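Local coordinates for protein Amy13K (Eubacterium rectale DSM 17629, PDB 6B3P) that binds glycans at two family 26 carbohydrate-binding modules of a surface-anchored alpha-amylase, probably to hold starch, at residues S181-S184 against T185-L189. Sequence-based numbering, arbitrary orientation.
Sequences SVTS and TSTEL
The hydroxyl of T187 both accepts and donates: OG1 accepts the backbone N-H of T183 at 3.1 Å from N, in a bent bond, and donates to the carbonyl O of S184, also at 3.1 Å. It meets that oxygen from above the carbonyl plane, 37° out of it. Chi1 of -58° sets OG1 beside the T187 backbone N, turned back into the turn, while the methyl CG2 extends to 3.8 Å from the O of S181. A water also donates to S184 O at 2.7 Å and accepts the N-H of T187, 2.9 Å from N, so the S184 carbonyl is linked to T187 twice, directly through the hydroxyl and through water to the backbone N. On the next link, S184 OG lies between its own N and carbonyl carbon and receives the N-H of S186, 3.2 Å from N and fairly straight at 154°. This serine side-chain-to-backbone link two residues on matches an ST turn. V182 CG1 packs against T187 OG1 at 3.8 Å. The hydroxyls of T185 and S186 are held by residues beyond the turn: OG1 by E84 in strand 82-87 and OG by H48 in strand 44-50, both of the eight-stranded sheet. The turn joins strand 178-180 to strand 188-192 of a four-stranded sheet, where T185, T187 and L189 make backbone bonds to residues of segment 102-106; its side chains meanwhile touch strands 82-87, 2-8 and 44-50, so the turn sits where the four-stranded sheet meets the eight-stranded one, consistent with the junction of the two modules.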
ATOM      1  N   SER A 181      -2.478  10.054   0.950  1.00 32.68           N
ATOM      2  CA  SER A 181      -3.703   9.499   1.511  1.00 29.26           C
ATOM      3  C   SER A 181      -3.452   8.072   1.978  1.00 30.15           C
ATOM      4  O   SER A 181      -3.194   7.183   1.166  1.00 30.21           O
ATOM      5  CB  SER A 181      -4.840   9.527   0.486  1.00 29.99           C
ATOM      6  OG  SER A 181      -5.193  10.856   0.148  1.00 47.37           O
ATOM      7  N   VAL A 182      -3.518   7.858   3.287  1.00 31.81           N
ATOM      8  CA  VAL A 182      -3.363   6.523   3.855  1.00 24.15           C
ATOM      9  C   VAL A 182      -4.693   5.783   3.743  1.00 25.63           C
ATOM     10  O   VAL A 182      -5.662   6.125   4.419  1.00 32.53           O
ATOM     11  CB  VAL A 182      -2.897   6.579   5.329  1.00 26.90           C
ATOM     12  CG1 VAL A 182      -2.701   5.173   5.885  1.00 31.68           C
ATOM     13  CG2 VAL A 182      -1.603   7.383   5.445  1.00 29.16           C
ATOM     14  N   THR A 183      -4.724   4.771   2.879  1.00 24.30           N
ATOM     15  CA  THR A 183      -5.953   4.051   2.555  1.00 26.37           C
ATOM     16  C   THR A 183      -5.992   2.658   3.177  1.00 27.96           C
ATOM     17  O   THR A 183      -6.979   1.938   3.037  1.00 27.03           O
ATOM     18  CB  THR A 183      -6.122   3.920   1.029  1.00 25.78           C
ATOM     19  OG1 THR A 183      -4.946   3.324   0.466  1.00 29.76           O
ATOM     20  CG2 THR A 183      -6.347   5.290   0.400  1.00 35.35           C
ATOM     21  N   SER A 184      -4.917   2.279   3.863  1.00 26.75           N
ATOM     22  CA  SER A 184      -4.841   0.969   4.500  1.00 24.30           C
ATOM     23  C   SER A 184      -3.620   0.891   5.407  1.00 30.82           C
ATOM     24  O   SER A 184      -2.817   1.821   5.458  1.00 26.72           O
ATOM     25  CB  SER A 184      -4.778  -0.137   3.449  1.00 27.52           C
ATOM     26  OG  SER A 184      -3.471  -0.258   2.919  1.00 28.91           O
ATOM     27  N   THR A 185      -3.481  -0.228   6.113  1.00 25.90           N
ATOM     28  CA  THR A 185      -2.351  -0.437   7.012  1.00 25.72           C
ATOM     29  C   THR A 185      -1.044  -0.709   6.263  1.00 24.64           C
ATOM     30  O   THR A 185       0.027  -0.755   6.870  1.00 27.81           O
ATOM     31  CB  THR A 185      -2.617  -1.609   7.978  1.00 27.61           C
ATOM     32  OG1 THR A 185      -2.987  -2.775   7.231  1.00 25.71           O
ATOM     33  CG2 THR A 185      -3.734  -1.262   8.949  1.00 23.64           C
ATOM     34  N   SER A 186      -1.135  -0.899   4.950  1.00 24.30           N
ATOM     35  CA  SER A 186       0.048  -1.149   4.126  1.00 28.25           C
ATOM     36  C   SER A 186      -0.032  -0.377   2.809  1.00 32.32           C
ATOM     37  O   SER A 186       0.081  -0.951   1.726  1.00 28.46           O
ATOM     38  CB  SER A 186       0.206  -2.645   3.856  1.00 32.49           C
ATOM     39  OG  SER A 186      -0.947  -3.170   3.220  1.00 28.69           O
ATOM     40  N   THR A 187      -0.221   0.934   2.916  1.00 29.80           N
ATOM     41  CA  THR A 187      -0.312   1.802   1.747  1.00 30.41           C
ATOM     42  C   THR A 187       1.052   1.942   1.079  1.00 29.00           C
ATOM     43  O   THR A 187       2.061   2.155   1.752  1.00 27.22           O
ATOM     44  CB  THR A 187      -0.843   3.198   2.127  1.00 28.88           C
ATOM     45  OG1 THR A 187      -2.131   3.073   2.738  1.00 27.88           O
ATOM     46  CG2 THR A 187      -0.952   4.104   0.898  1.00 32.62           C
ATOM     47  N   GLU A 188       1.071   1.827  -0.245  1.00 27.77           N
ATOM     48  CA  GLU A 188       2.309   1.917  -1.008  1.00 32.84           C
ATOM     49  C   GLU A 188       2.156   2.884  -2.182  1.00 31.22           C
ATOM     50  O   GLU A 188       1.158   2.844  -2.903  1.00 32.80           O
ATOM     51  CB  GLU A 188       2.726   0.534  -1.512  1.00 37.13           C
ATOM     52  CG  GLU A 188       4.120   0.492  -2.123  1.00 41.65           C
ATOM     53  CD  GLU A 188       4.554  -0.913  -2.489  1.00 47.63           C
ATOM     54  OE1 GLU A 188       3.677  -1.792  -2.631  1.00 50.89           O
ATOM     55  OE2 GLU A 188       5.774  -1.140  -2.633  1.00 51.02           O
ATOM     56  N   LEU A 189       3.152   3.747  -2.366  1.00 38.70           N
ATOM     57  CA  LEU A 189       3.130   4.746  -3.432  1.00 37.86           C
ATOM     58  C   LEU A 189       4.463   4.811  -4.176  1.00 33.69           C
ATOM     59  O   LEU A 189       5.506   4.454  -3.630  1.00 35.08           O
ATOM     60  CB  LEU A 189       2.801   6.126  -2.860  1.00 37.15           C
ATOM     61  CG  LEU A 189       1.459   6.266  -2.141  1.00 41.44           C
ATOM     62  CD1 LEU A 189       1.408   7.582  -1.384  1.00 40.76           C
ATOM     63  CD2 LEU A 189       0.309   6.173  -3.130  1.00 36.98           C
TER
HETATM   64  O   HOH W   1      -0.162   2.441   5.404  1.00 29.37           O